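Local structure of glycine betaine, L-proline ABC transporter, glycine/betaine/L-proline-binding protein (ProX) (Borrelia burgdorferi, 3TMG) at residues S111-L116 against N145-S150; H185-F188 against D192-F195; Q100-P105 against I138-A143; I55-L60 against K78-K83; M242-K247 against Y253-E258. The protein probably serves as the substrate-binding protein of an ABC transporter, holding glycine betaine (trimethyl glycine) in a cleft between two lobes for uptake into the cell. One frame throughout, in Å; residues are numbered along the deposited sequence.

Interaction 1: residues S111-L116 against N145-S150; sequences SSISEL and NYYGLS
I113 is wedged against both Y147 and L149, and the close packing gathers around this branched side chain. Its CG2 methyl, set anti to the backbone N, reaches across to Y147 CD2 at 3.5 Å and to L149 CD1 at 3.7 Å. The longer arm lies beside the same ring, I113 CD1 standing 3.9 Å from Y147 CE2. Isoleucine and tyrosine cross at about a right angle, with I113 CB over one ring face. L116 sits more loosely, its CD1 4.1 Å from L149 CD1; L149 CD2 also rests 4.0 Å from L116 C. On the solvent side S114 and G148 are exposed and add no close contact. G148 has positive phi in a Schellman motif that ends helix 135-146, and this turn brings L149 round to face I113 and L116. The loop is braced from within by E115 OE1, which accepts from S111 N at 2.6 Å and from S112 N. Y147 OH bonds the carboxylate of D198 and the backbone N of D200, while I113 and L116 also pack on F102 of strand 88-105, so the loop packs on both the helix end and that strand.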
# COMPACT_ATOMS: atom_id res chain seq x y z
N SER A 111 -20.04 -14.76 -6.78
CA SER A 111 -19.29 -13.88 -7.65
C SER A 111 -19.40 -12.41 -7.31
O SER A 111 -18.62 -11.65 -7.82
CB SER A 111 -19.73 -14.09 -9.09
OG SER A 111 -19.18 -15.31 -9.57
N SER A 112 -20.35 -12.03 -6.46
CA SER A 112 -20.64 -10.63 -6.20
C SER A 112 -20.77 -10.28 -4.71
O SER A 112 -21.11 -11.12 -3.91
CB SER A 112 -21.94 -10.24 -6.89
OG SER A 112 -22.05 -8.84 -6.85
N ILE A 113 -20.49 -9.03 -4.36
CA ILE A 113 -20.63 -8.58 -3.00
C ILE A 113 -22.09 -8.76 -2.54
O ILE A 113 -22.33 -9.15 -1.41
CB ILE A 113 -20.21 -7.09 -2.83
CG1 ILE A 113 -18.68 -6.94 -2.94
CG2 ILE A 113 -20.70 -6.56 -1.47
CD1 ILE A 113 -18.20 -5.50 -2.78
N SER A 114 -23.05 -8.48 -3.42
CA SER A 114 -24.45 -8.64 -2.99
C SER A 114 -24.84 -10.09 -2.66
O SER A 114 -25.77 -10.33 -1.85
CB SER A 114 -25.40 -8.06 -4.03
OG SER A 114 -25.22 -8.76 -5.25
N GLU A 115 -24.14 -11.07 -3.23
CA GLU A 115 -24.47 -12.49 -2.94
C GLU A 115 -24.05 -12.90 -1.53
O GLU A 115 -24.35 -14.00 -1.09
CB GLU A 115 -23.82 -13.39 -3.97
CG GLU A 115 -24.37 -13.13 -5.34
CD GLU A 115 -23.75 -14.03 -6.37
OE1 GLU A 115 -22.51 -14.15 -6.40
OE2 GLU A 115 -24.49 -14.64 -7.14
N LEU A 116 -23.36 -12.01 -0.83
CA LEU A 116 -23.01 -12.28 0.56
C LEU A 116 -24.25 -12.20 1.47
O LEU A 116 -24.25 -12.75 2.57
CB LEU A 116 -21.96 -11.26 1.04
CG LEU A 116 -20.55 -11.45 0.49
CD1 LEU A 116 -19.69 -10.23 0.79
CD2 LEU A 116 -19.93 -12.71 1.10
N ASN A 145 -21.75 -1.15 4.67
CA ASN A 145 -22.95 -0.35 4.92
C ASN A 145 -23.81 -0.20 3.68
O ASN A 145 -25.02 -0.38 3.72
CB ASN A 145 -22.59 1.03 5.45
CG ASN A 145 -21.96 0.98 6.81
OD1 ASN A 145 -22.44 0.27 7.71
ND2 ASN A 145 -20.90 1.75 7.00
N TYR A 146 -23.18 0.19 2.59
CA TYR A 146 -23.87 0.47 1.34
C TYR A 146 -24.66 -0.73 0.83
O TYR A 146 -25.81 -0.59 0.35
CB TYR A 146 -22.81 0.84 0.27
CG TYR A 146 -23.44 1.21 -1.05
CD1 TYR A 146 -23.92 2.51 -1.28
CD2 TYR A 146 -23.59 0.27 -2.05
CE1 TYR A 146 -24.55 2.84 -2.48
CE2 TYR A 146 -24.19 0.59 -3.25
CZ TYR A 146 -24.66 1.87 -3.47
OH TYR A 146 -25.27 2.15 -4.68
N TYR A 147 -24.04 -1.89 0.88
CA TYR A 147 -24.64 -3.09 0.32
C TYR A 147 -25.56 -3.78 1.31
O TYR A 147 -26.11 -4.85 1.02
CB TYR A 147 -23.55 -4.06 -0.18
CG TYR A 147 -22.92 -3.59 -1.49
CD1 TYR A 147 -23.68 -3.56 -2.67
CD2 TYR A 147 -21.60 -3.18 -1.55
CE1 TYR A 147 -23.12 -3.13 -3.88
CE2 TYR A 147 -21.03 -2.75 -2.75
CZ TYR A 147 -21.80 -2.75 -3.92
OH TYR A 147 -21.24 -2.34 -5.13
N GLY A 148 -25.74 -3.15 2.48
CA GLY A 148 -26.71 -3.62 3.50
C GLY A 148 -26.24 -4.89 4.22
O GLY A 148 -27.06 -5.71 4.60
N LEU A 149 -24.93 -5.01 4.42
CA LEU A 149 -24.31 -6.22 4.96
C LEU A 149 -23.77 -6.02 6.38
O LEU A 149 -23.39 -6.99 7.05
CB LEU A 149 -23.15 -6.65 4.05
CG LEU A 149 -23.53 -7.08 2.62
CD1 LEU A 149 -22.30 -7.25 1.74
CD2 LEU A 149 -24.34 -8.35 2.62
N SER A 150 -23.78 -4.79 6.86
CA SER A 150 -23.06 -4.45 8.07
C SER A 150 -23.65 -5.07 9.35
O SER A 150 -22.91 -5.24 10.31
CB SER A 150 -22.98 -2.94 8.23
OG SER A 150 -24.30 -2.47 8.51

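Interaction 2: residues H185-F188 against D192-F195; sequences HWAF and DIKF
This is an apolar contact between a short helix and the strand that follows it, at the edge of the antiparallel sheet in one lobe of a periplasmic-binding-protein fold. Helix 187-190 turns the chain back so that strand 193-195 can pair with strand 88-105. I193 CD1 sits over the centre of one face of the F188 ring in a CH-pi contact, 3.7 Å from the centroid, and the same methyl touches A187 CB. The reach depends on I193 CG1 being tucked between the backbone N and the carbonyl carbon (chi1 48°). Beyond it F195 meets F188 obliquely, planes 32° apart, with F188 CZ above the F195 face and offset toward its rim. K183 makes a cation-pi contact with F188. At the helix start H185 ND1 accepts a capping bond from A187 N at 3.0 Å, in the imidazole plane, while H185 NE2 is hydrogen-bonded to E160 OE2. A water also joins the two segments, accepting from I193 N at 3.1 Å and lying 2.9 Å from F188 O.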
# COMPACT_ATOMS: atom_id res chain seq x y z
N HIS A 185 -0.37 -7.70 -4.97
CA HIS A 185 -0.07 -8.51 -3.79
C HIS A 185 0.27 -9.90 -4.24
O HIS A 185 -0.40 -10.44 -5.16
CB HIS A 185 -1.25 -8.51 -2.79
CG HIS A 185 -0.84 -8.84 -1.36
ND1 HIS A 185 -0.46 -10.07 -1.00
CD2 HIS A 185 -0.67 -8.04 -0.24
CE1 HIS A 185 -0.14 -10.10 0.33
NE2 HIS A 185 -0.27 -8.86 0.80
N TRP A 186 1.29 -10.49 -3.65
CA TRP A 186 1.65 -11.92 -3.98
C TRP A 186 0.58 -12.93 -3.53
O TRP A 186 0.58 -14.08 -4.00
CB TRP A 186 3.04 -12.27 -3.39
CG TRP A 186 3.10 -11.94 -1.93
CD1 TRP A 186 3.65 -10.80 -1.32
CD2 TRP A 186 2.47 -12.68 -0.83
NE1 TRP A 186 3.41 -10.80 0.04
CE2 TRP A 186 2.74 -11.92 0.40
CE3 TRP A 186 1.76 -13.88 -0.74
CZ2 TRP A 186 2.33 -12.36 1.63
CZ3 TRP A 186 1.32 -14.29 0.51
CH2 TRP A 186 1.61 -13.55 1.67
N ALA A 187 -0.37 -12.51 -2.68
CA ALA A 187 -1.43 -13.45 -2.25
C ALA A 187 -2.22 -14.02 -3.45
O ALA A 187 -2.65 -15.17 -3.40
CB ALA A 187 -2.40 -12.78 -1.27
N PHE A 188 -2.38 -13.22 -4.51
CA PHE A 188 -3.07 -13.67 -5.72
C PHE A 188 -2.31 -14.72 -6.51
O PHE A 188 -2.90 -15.51 -7.25
CB PHE A 188 -3.46 -12.45 -6.61
CG PHE A 188 -4.60 -11.69 -6.03
CD1 PHE A 188 -5.90 -12.13 -6.26
CD2 PHE A 188 -4.39 -10.59 -5.20
CE1 PHE A 188 -6.98 -11.46 -5.67
CE2 PHE A 188 -5.47 -9.93 -4.62
CZ PHE A 188 -6.76 -10.37 -4.86
N ASP A 192 -5.30 -19.38 -4.46
CA ASP A 192 -6.34 -19.32 -5.46
C ASP A 192 -7.50 -18.55 -4.84
O ASP A 192 -8.34 -19.11 -4.15
CB ASP A 192 -6.74 -20.75 -5.88
CG ASP A 192 -7.66 -20.76 -7.04
OD1 ASP A 192 -7.96 -19.68 -7.59
OD2 ASP A 192 -8.11 -21.85 -7.41
N ILE A 193 -7.51 -17.24 -5.09
CA ILE A 193 -8.46 -16.33 -4.49
C ILE A 193 -9.04 -15.40 -5.57
O ILE A 193 -8.45 -15.27 -6.64
CB ILE A 193 -7.77 -15.46 -3.39
CG1 ILE A 193 -6.44 -14.84 -3.90
CG2 ILE A 193 -7.55 -16.31 -2.14
CD1 ILE A 193 -5.87 -13.76 -2.97
N LYS A 194 -10.14 -14.71 -5.28
CA LYS A 194 -10.81 -13.90 -6.29
C LYS A 194 -11.43 -12.68 -5.63
O LYS A 194 -11.86 -12.74 -4.47
CB LYS A 194 -11.89 -14.70 -7.06
CG LYS A 194 -13.00 -15.26 -6.15
CD LYS A 194 -13.98 -16.14 -6.93
CE LYS A 194 -15.07 -16.72 -6.05
NZ LYS A 194 -15.90 -17.68 -6.85
N PHE A 195 -11.49 -11.58 -6.37
CA PHE A 195 -12.32 -10.44 -5.98
C PHE A 195 -13.76 -10.73 -6.29
O PHE A 195 -14.07 -11.38 -7.29
CB PHE A 195 -11.94 -9.18 -6.76
CG PHE A 195 -10.65 -8.55 -6.34
CD1 PHE A 195 -10.54 -7.92 -5.11
CD2 PHE A 195 -9.54 -8.49 -7.23
CE1 PHE A 195 -9.35 -7.25 -4.75
CE2 PHE A 195 -8.35 -7.84 -6.86
CZ PHE A 195 -8.26 -7.23 -5.62
O HOH W 1 -5.71 -16.27 -7.48

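Interaction 3: residues Q100-P105 against I138-A143; sequences QGFVVP and IVTEQA
Strand 100-105 and helix 138-143 approach to 9.4 Å between their axes, their chain directions turned 67° from one another, so the two meet over a short length near the start of segment 100-105, late in strand 88-105. F102 makes the larger share of the strand's contact. Its ring atoms CE1 and CZ lie against A143 CB, CE1 at 3.6 Å, and CE1 also has T140 CG2 at 4.1 Å. That threonine methyl is anti to the backbone N, while its OG1 is turned back to bond with T136 O in the preceding turn. Such helix-on-sheet layering belongs to the α/β lobes of the periplasmic-binding-protein fold, whose ligand lies in the cleft between lobes. Q100 carries the contact to that cleft. With CG between the backbone N and the carbonyl carbon (chi1 52°), its side chain crosses V139 at about a right angle, NE2 lying 3.8 Å from V139 CG1. NE2 donates to M203 O and OE1 bonds T136 OG1, making Q100 a neighbour that can position the betaine-binding threonine.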
# COMPACT_ATOMS: atom_id res chain seq x y z
N GLN A 100 -8.60 -2.50 -4.97
CA GLN A 100 -8.92 -3.00 -3.63
C GLN A 100 -10.33 -3.56 -3.70
O GLN A 100 -11.13 -3.16 -4.55
CB GLN A 100 -8.80 -1.88 -2.56
CG GLN A 100 -9.62 -0.62 -2.93
CD GLN A 100 -9.89 0.35 -1.78
OE1 GLN A 100 -9.24 0.30 -0.72
NE2 GLN A 100 -10.83 1.29 -2.01
N GLY A 101 -10.62 -4.56 -2.86
CA GLY A 101 -11.97 -5.12 -2.89
C GLY A 101 -12.13 -6.29 -1.92
O GLY A 101 -11.23 -6.57 -1.11
N PHE A 102 -13.31 -6.92 -1.99
CA PHE A 102 -13.70 -8.00 -1.13
C PHE A 102 -13.16 -9.26 -1.82
O PHE A 102 -13.36 -9.48 -3.02
CB PHE A 102 -15.23 -8.07 -1.10
CG PHE A 102 -15.92 -7.05 -0.21
CD1 PHE A 102 -15.52 -5.73 -0.13
CD2 PHE A 102 -17.03 -7.45 0.54
CE1 PHE A 102 -16.21 -4.81 0.67
CE2 PHE A 102 -17.71 -6.56 1.36
CZ PHE A 102 -17.32 -5.22 1.41
N VAL A 103 -12.49 -10.10 -1.04
CA VAL A 103 -11.82 -11.28 -1.56
C VAL A 103 -12.23 -12.52 -0.80
O VAL A 103 -12.33 -12.52 0.44
CB VAL A 103 -10.28 -11.09 -1.48
CG1 VAL A 103 -9.53 -12.39 -1.74
CG2 VAL A 103 -9.84 -10.00 -2.46
N VAL A 104 -12.49 -13.58 -1.56
CA VAL A 104 -12.77 -14.90 -1.00
C VAL A 104 -11.88 -15.92 -1.74
O VAL A 104 -11.47 -15.67 -2.85
CB VAL A 104 -14.26 -15.28 -1.18
CG1 VAL A 104 -15.17 -14.31 -0.38
CG2 VAL A 104 -14.62 -15.34 -2.67
N PRO A 105 -11.63 -17.10 -1.12
CA PRO A 105 -11.03 -18.23 -1.83
C PRO A 105 -11.91 -18.56 -3.02
O PRO A 105 -13.14 -18.44 -2.95
CB PRO A 105 -11.11 -19.36 -0.80
CG PRO A 105 -11.04 -18.65 0.51
CD PRO A 105 -11.90 -17.43 0.29
N ILE A 138 -11.38 1.63 5.95
CA ILE A 138 -12.45 2.63 5.91
C ILE A 138 -13.46 2.35 4.78
O ILE A 138 -14.70 2.29 5.00
CB ILE A 138 -11.86 4.05 5.78
CG1 ILE A 138 -11.00 4.40 7.03
CG2 ILE A 138 -13.00 5.07 5.55
CD1 ILE A 138 -10.42 5.81 7.05
N VAL A 139 -12.94 2.15 3.57
CA VAL A 139 -13.84 2.01 2.40
C VAL A 139 -14.59 0.66 2.47
O VAL A 139 -15.74 0.56 2.10
CB VAL A 139 -13.09 2.14 1.05
CG1 VAL A 139 -14.08 1.99 -0.09
CG2 VAL A 139 -12.45 3.56 0.98
N THR A 140 -13.92 -0.35 2.98
CA THR A 140 -14.59 -1.64 3.22
C THR A 140 -15.82 -1.48 4.15
O THR A 140 -16.89 -2.03 3.89
CB THR A 140 -13.62 -2.64 3.85
OG1 THR A 140 -12.59 -2.96 2.89
CG2 THR A 140 -14.36 -3.91 4.23
N GLU A 141 -15.65 -0.76 5.25
CA GLU A 141 -16.78 -0.50 6.15
C GLU A 141 -17.88 0.28 5.42
O GLU A 141 -19.08 0.02 5.61
CB GLU A 141 -16.30 0.26 7.38
CG GLU A 141 -17.40 0.50 8.39
CD GLU A 141 -16.97 1.51 9.44
OE1 GLU A 141 -15.91 2.14 9.27
OE2 GLU A 141 -17.70 1.65 10.45
N GLN A 142 -17.48 1.23 4.57
CA GLN A 142 -18.49 1.99 3.80
C GLN A 142 -19.24 1.06 2.81
O GLN A 142 -20.46 1.18 2.65
CB GLN A 142 -17.83 3.18 3.09
CG GLN A 142 -17.31 4.23 4.10
CD GLN A 142 -16.45 5.34 3.48
OE1 GLN A 142 -15.84 5.16 2.44
NE2 GLN A 142 -16.41 6.48 4.15
N ALA A 143 -18.51 0.13 2.17
CA ALA A 143 -19.13 -0.88 1.27
C ALA A 143 -20.09 -1.84 2.00
O ALA A 143 -21.21 -2.13 1.51
CB ALA A 143 -18.04 -1.67 0.54

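Interaction 4: residues I55-L60 against K78-K83; sequences IMYQYL and KFYYEK
Two helices of one lobe of the binding-protein fold, 53-61 and 78-84, come together here through tyrosines, with Y57 and Y80 as the nearest backbone pair. Y80 CB sits over one face of the Y57 ring, offset toward the rim, 3.8 Å from the centroid in a CH-pi contact; the closest ring atom to Y80 CB is Y57 CD2, 3.5 Å away. The two side chains cross at about a right angle, and the Y80 ring then leads away from the first helix. The two ring planes are nearly parallel, 10° apart, but slid so far that they barely overlap, with 5.7 Å between centroids. The contact is therefore made mainly by one methylene on a ring rather than by stacking. Y81 adds a looser touch, its CB standing 4.4 Å from Y57 CE1. No hydrogen bond crosses between the segments; the three hydroxyls are fixed elsewhere. Y57 OH bonds D77 and S71, Y81 OH bonds D90, and Y80 OH bonds G133 O. F79 CD2 lies over the centre of one face of the Y80 ring, and K83 NZ donates to F79 O at 2.7 Å, on a carbonyl lone pair. Y57 and Y81 also rest on L212 of strand 207-214, while Y81 packs on V73 of strand 67-73, so the helix pair is seated on these two sheet strands.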
# COMPACT_ATOMS: atom_id res chain seq x y z
N ILE A 55 -1.63 9.59 10.78
CA ILE A 55 -0.44 10.35 11.21
C ILE A 55 0.48 10.66 10.03
O ILE A 55 1.05 11.77 9.94
CB ILE A 55 0.32 9.59 12.33
CG1 ILE A 55 -0.47 9.76 13.63
CG2 ILE A 55 1.75 10.09 12.47
CD1 ILE A 55 -0.75 11.21 14.03
N MET A 56 0.61 9.70 9.11
CA MET A 56 1.38 9.94 7.89
C MET A 56 0.87 11.17 7.14
O MET A 56 1.66 12.04 6.79
CB MET A 56 1.32 8.73 6.95
CG MET A 56 2.15 8.92 5.67
SD MET A 56 1.99 7.44 4.62
CE MET A 56 0.26 7.58 4.08
N TYR A 57 -0.44 11.25 6.88
CA TYR A 57 -1.04 12.40 6.23
C TYR A 57 -0.92 13.71 7.06
O TYR A 57 -0.56 14.78 6.54
CB TYR A 57 -2.52 12.13 5.87
CG TYR A 57 -2.68 11.39 4.59
CD1 TYR A 57 -2.64 12.08 3.36
CD2 TYR A 57 -2.88 10.01 4.57
CE1 TYR A 57 -2.79 11.40 2.17
CE2 TYR A 57 -3.02 9.33 3.37
CZ TYR A 57 -2.97 10.04 2.17
OH TYR A 57 -3.11 9.38 0.98
N GLN A 58 -1.16 13.60 8.36
CA GLN A 58 -0.97 14.76 9.28
C GLN A 58 0.44 15.37 9.18
O GLN A 58 0.63 16.60 9.07
CB GLN A 58 -1.19 14.32 10.73
CG GLN A 58 -2.63 14.05 11.13
CD GLN A 58 -2.89 14.39 12.59
OE1 GLN A 58 -1.98 14.38 13.44
NE2 GLN A 58 -4.15 14.73 12.89
N TYR A 59 1.43 14.49 9.26
CA TYR A 59 2.84 14.91 9.30
C TYR A 59 3.34 15.50 8.00
O TYR A 59 4.14 16.43 8.01
CB TYR A 59 3.70 13.72 9.65
CG TYR A 59 3.82 13.54 11.11
CD1 TYR A 59 3.04 14.29 11.99
CD2 TYR A 59 4.71 12.62 11.63
CE1 TYR A 59 3.16 14.14 13.35
CE2 TYR A 59 4.83 12.46 13.00
CZ TYR A 59 4.06 13.21 13.84
OH TYR A 59 4.20 13.03 15.17
N LEU A 60 2.84 14.95 6.92
CA LEU A 60 3.07 15.47 5.60
C LEU A 60 2.56 16.91 5.54
O LEU A 60 3.29 17.81 5.08
CB LEU A 60 2.36 14.59 4.58
CG LEU A 60 2.46 15.03 3.11
CD1 LEU A 60 3.89 14.94 2.61
CD2 LEU A 60 1.50 14.19 2.25
N LYS A 78 -9.38 8.69 0.33
CA LYS A 78 -10.22 9.88 0.17
C LYS A 78 -10.41 10.62 1.49
O LYS A 78 -10.22 11.83 1.55
CB LYS A 78 -11.59 9.50 -0.43
N PHE A 79 -10.73 9.87 2.54
CA PHE A 79 -11.06 10.45 3.85
C PHE A 79 -9.93 11.37 4.31
O PHE A 79 -10.20 12.48 4.79
CB PHE A 79 -11.38 9.32 4.85
CG PHE A 79 -11.56 9.78 6.27
CD1 PHE A 79 -12.80 10.27 6.70
CD2 PHE A 79 -10.51 9.69 7.18
CE1 PHE A 79 -12.98 10.70 8.03
CE2 PHE A 79 -10.67 10.09 8.50
CZ PHE A 79 -11.92 10.61 8.92
N TYR A 80 -8.66 10.94 4.14
CA TYR A 80 -7.51 11.78 4.54
C TYR A 80 -7.09 12.85 3.54
O TYR A 80 -6.75 13.97 3.91
CB TYR A 80 -6.30 10.89 4.84
CG TYR A 80 -6.58 9.85 5.90
CD1 TYR A 80 -6.75 10.21 7.26
CD2 TYR A 80 -6.74 8.50 5.54
CE1 TYR A 80 -7.02 9.23 8.21
CE2 TYR A 80 -7.00 7.53 6.49
CZ TYR A 80 -7.11 7.90 7.83
OH TYR A 80 -7.38 6.91 8.77
N TYR A 81 -7.10 12.49 2.27
CA TYR A 81 -6.53 13.32 1.20
C TYR A 81 -7.37 14.58 0.95
O TYR A 81 -6.84 15.68 0.85
CB TYR A 81 -6.45 12.44 -0.05
CG TYR A 81 -5.84 13.07 -1.26
CD1 TYR A 81 -6.55 14.03 -2.00
CD2 TYR A 81 -4.55 12.70 -1.70
CE1 TYR A 81 -5.99 14.65 -3.11
CE2 TYR A 81 -4.01 13.31 -2.83
CZ TYR A 81 -4.72 14.26 -3.52
OH TYR A 81 -4.21 14.89 -4.65
N GLU A 82 -8.68 14.40 0.84
CA GLU A 82 -9.60 15.52 0.63
C GLU A 82 -9.49 16.57 1.71
O GLU A 82 -9.61 17.76 1.44
CB GLU A 82 -11.04 15.02 0.58
CG GLU A 82 -11.38 14.28 -0.70
CD GLU A 82 -11.65 15.24 -1.83
OE1 GLU A 82 -10.90 16.24 -1.96
OE2 GLU A 82 -12.64 15.01 -2.57
N LYS A 83 -9.26 16.12 2.94
CA LYS A 83 -9.18 17.01 4.08
C LYS A 83 -7.91 17.87 4.07
O LYS A 83 -7.91 18.94 4.64
CB LYS A 83 -9.27 16.22 5.39
CG LYS A 83 -10.71 15.91 5.77
CD LYS A 83 -10.80 14.85 6.85
CE LYS A 83 -12.16 14.12 6.79
NZ LYS A 83 -12.52 13.61 5.43

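Interaction 5: residues M242-K247 against Y253-E258; sequences MDKNDK and YRNAVE
N245 and N255 join their helices amide to amide: N255 ND2 donates to N245 OD1 at 2.9 Å with an N-H...O angle of 165°. The two side chains run antiparallel past one another, their amide planes only 9° apart. The donor approaches nearly along the acceptor's C=O axis. The other end of N255 is occupied as well. R254 comes in side-on, NE at 3.2 Å and NH2 at 3.0 Å, both donating to N255 OD1, which lies close to the guanidinium plane although the NE donor stands above the carbonyl plane. Bonds at both ends of the amide, from R254 to OD1 and from ND2 to N245, would hold its rotation. These helices, 235-247 and 252-262, form an antiparallel pair joined by a short connection, with 145° between the directions of the two segments and 10.3 Å between their axes. K244 lays its chain across N255, CE 3.5 Å from N255 OD1. Its NZ forms a salt bridge with E248, which also pairs with R254 NH2 and receives a weak bond from N255 ND2, so the two cations gather round one carboxylate. E258 adds negative charge: OE2 is 3.3 Å from R254 NE, a charge-only pairing to which no N-H points. Elsewhere on the first helix K247 NZ forms a salt bridge with D243 OD2, while D243 OD1 and D246 OD2 form salt bridges with R190.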
# COMPACT_ATOMS: atom_id res chain seq x y z
N MET A 242 8.11 -7.79 -2.62
CA MET A 242 7.10 -8.00 -1.56
C MET A 242 7.11 -9.49 -1.14
O MET A 242 7.12 -9.83 0.06
CB MET A 242 5.70 -7.60 -2.06
CG MET A 242 5.49 -6.10 -2.33
SD MET A 242 3.79 -5.89 -2.96
CE MET A 242 2.87 -6.84 -1.70
N ASP A 243 7.17 -10.38 -2.15
CA ASP A 243 7.15 -11.83 -1.90
C ASP A 243 8.40 -12.28 -1.08
O ASP A 243 8.29 -13.02 -0.08
CB ASP A 243 7.06 -12.59 -3.23
CG ASP A 243 7.01 -14.09 -3.02
OD1 ASP A 243 5.99 -14.59 -2.47
OD2 ASP A 243 7.98 -14.75 -3.38
N LYS A 244 9.56 -11.79 -1.49
CA LYS A 244 10.85 -12.12 -0.85
C LYS A 244 10.84 -11.64 0.61
O LYS A 244 11.28 -12.40 1.50
CB LYS A 244 12.02 -11.51 -1.64
CG LYS A 244 13.44 -11.74 -1.08
CD LYS A 244 14.49 -11.28 -2.11
CE LYS A 244 15.92 -11.11 -1.55
NZ LYS A 244 16.44 -12.35 -0.94
N ASN A 245 10.39 -10.40 0.84
CA ASN A 245 10.25 -9.82 2.19
C ASN A 245 9.32 -10.63 3.09
O ASN A 245 9.66 -10.90 4.25
CB ASN A 245 9.75 -8.36 2.16
CG ASN A 245 10.83 -7.39 1.75
OD1 ASN A 245 11.99 -7.74 1.75
ND2 ASN A 245 10.45 -6.15 1.38
N ASP A 246 8.19 -11.08 2.52
CA ASP A 246 7.29 -11.98 3.25
C ASP A 246 8.01 -13.29 3.65
O ASP A 246 7.83 -13.81 4.77
CB ASP A 246 6.01 -12.30 2.44
CG ASP A 246 5.17 -13.36 3.13
OD1 ASP A 246 4.44 -12.95 4.05
OD2 ASP A 246 5.22 -14.56 2.79
N LYS A 247 8.81 -13.83 2.76
CA LYS A 247 9.50 -15.10 3.05
C LYS A 247 10.73 -14.90 3.93
O LYS A 247 11.26 -15.86 4.46
CB LYS A 247 9.93 -15.79 1.74
CG LYS A 247 8.75 -16.18 0.86
CD LYS A 247 9.23 -16.74 -0.49
CE LYS A 247 8.06 -17.41 -1.19
NZ LYS A 247 8.29 -17.46 -2.67
N TYR A 253 15.18 -4.05 4.90
CA TYR A 253 16.24 -3.08 4.53
C TYR A 253 17.37 -3.76 3.71
O TYR A 253 17.81 -3.25 2.69
CB TYR A 253 16.81 -2.42 5.77
CG TYR A 253 18.00 -1.56 5.44
CD1 TYR A 253 17.82 -0.28 4.89
CD2 TYR A 253 19.31 -2.03 5.64
CE1 TYR A 253 18.91 0.52 4.54
CE2 TYR A 253 20.41 -1.23 5.33
CZ TYR A 253 20.19 0.05 4.78
OH TYR A 253 21.28 0.86 4.47
N ARG A 254 17.88 -4.88 4.21
CA ARG A 254 18.88 -5.65 3.48
C ARG A 254 18.38 -6.00 2.06
O ARG A 254 19.14 -5.90 1.09
CB ARG A 254 19.25 -6.94 4.24
CG ARG A 254 20.35 -7.76 3.58
CD ARG A 254 20.25 -9.24 3.99
NE ARG A 254 19.05 -9.89 3.42
CZ ARG A 254 18.60 -11.09 3.79
NH1 ARG A 254 19.21 -11.76 4.78
NH2 ARG A 254 17.54 -11.60 3.22
N ASN A 255 17.12 -6.43 1.95
CA ASN A 255 16.56 -6.77 0.63
C ASN A 255 16.39 -5.56 -0.27
O ASN A 255 16.57 -5.67 -1.50
CB ASN A 255 15.23 -7.52 0.76
CG ASN A 255 15.42 -8.89 1.37
OD1 ASN A 255 16.56 -9.39 1.42
ND2 ASN A 255 14.35 -9.48 1.88
N ALA A 256 16.15 -4.39 0.32
CA ALA A 256 16.18 -3.13 -0.46
C ALA A 256 17.60 -2.80 -0.96
O ALA A 256 17.76 -2.30 -2.09
CB ALA A 256 15.60 -1.97 0.37
N VAL A 257 18.61 -2.99 -0.11
CA VAL A 257 19.98 -2.80 -0.55
C VAL A 257 20.26 -3.68 -1.79
O VAL A 257 20.76 -3.19 -2.80
CB VAL A 257 20.99 -3.07 0.59
CG1 VAL A 257 22.42 -3.09 0.05
CG2 VAL A 257 20.83 -2.02 1.67
N GLU A 258 19.94 -4.98 -1.69
CA GLU A 258 20.07 -5.91 -2.83
C GLU A 258 19.27 -5.45 -4.07
O GLU A 258 19.79 -5.48 -5.18
CB GLU A 258 19.66 -7.35 -2.47
CG GLU A 258 20.45 -7.95 -1.32
CD GLU A 258 20.00 -9.38 -0.98
OE1 GLU A 258 19.64 -10.12 -1.94
OE2 GLU A 258 20.01 -9.76 0.22

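Overall arrangement
Along the chain, interaction 4 comes first; interactions 3 and 1 then alternate their segments, and interactions 2 and 5 follow. Interactions 1 and 3 share helix 135-146, lie about 10 Å apart between centres, and touch at strand 88-105. Interactions 2 and 3 join the same antiparallel sheet, strand 193-195 pairing with strand 88-105. Interaction 5 touches interaction 2 where W186 packs on helix 235-247, yet lies about 37 Å from interaction 1 between centres, across the chain's centre. Interaction 4 meets interaction 3 through Y80 and I138, a touch across the cleft that is consistent with lobes closed around bound betaine.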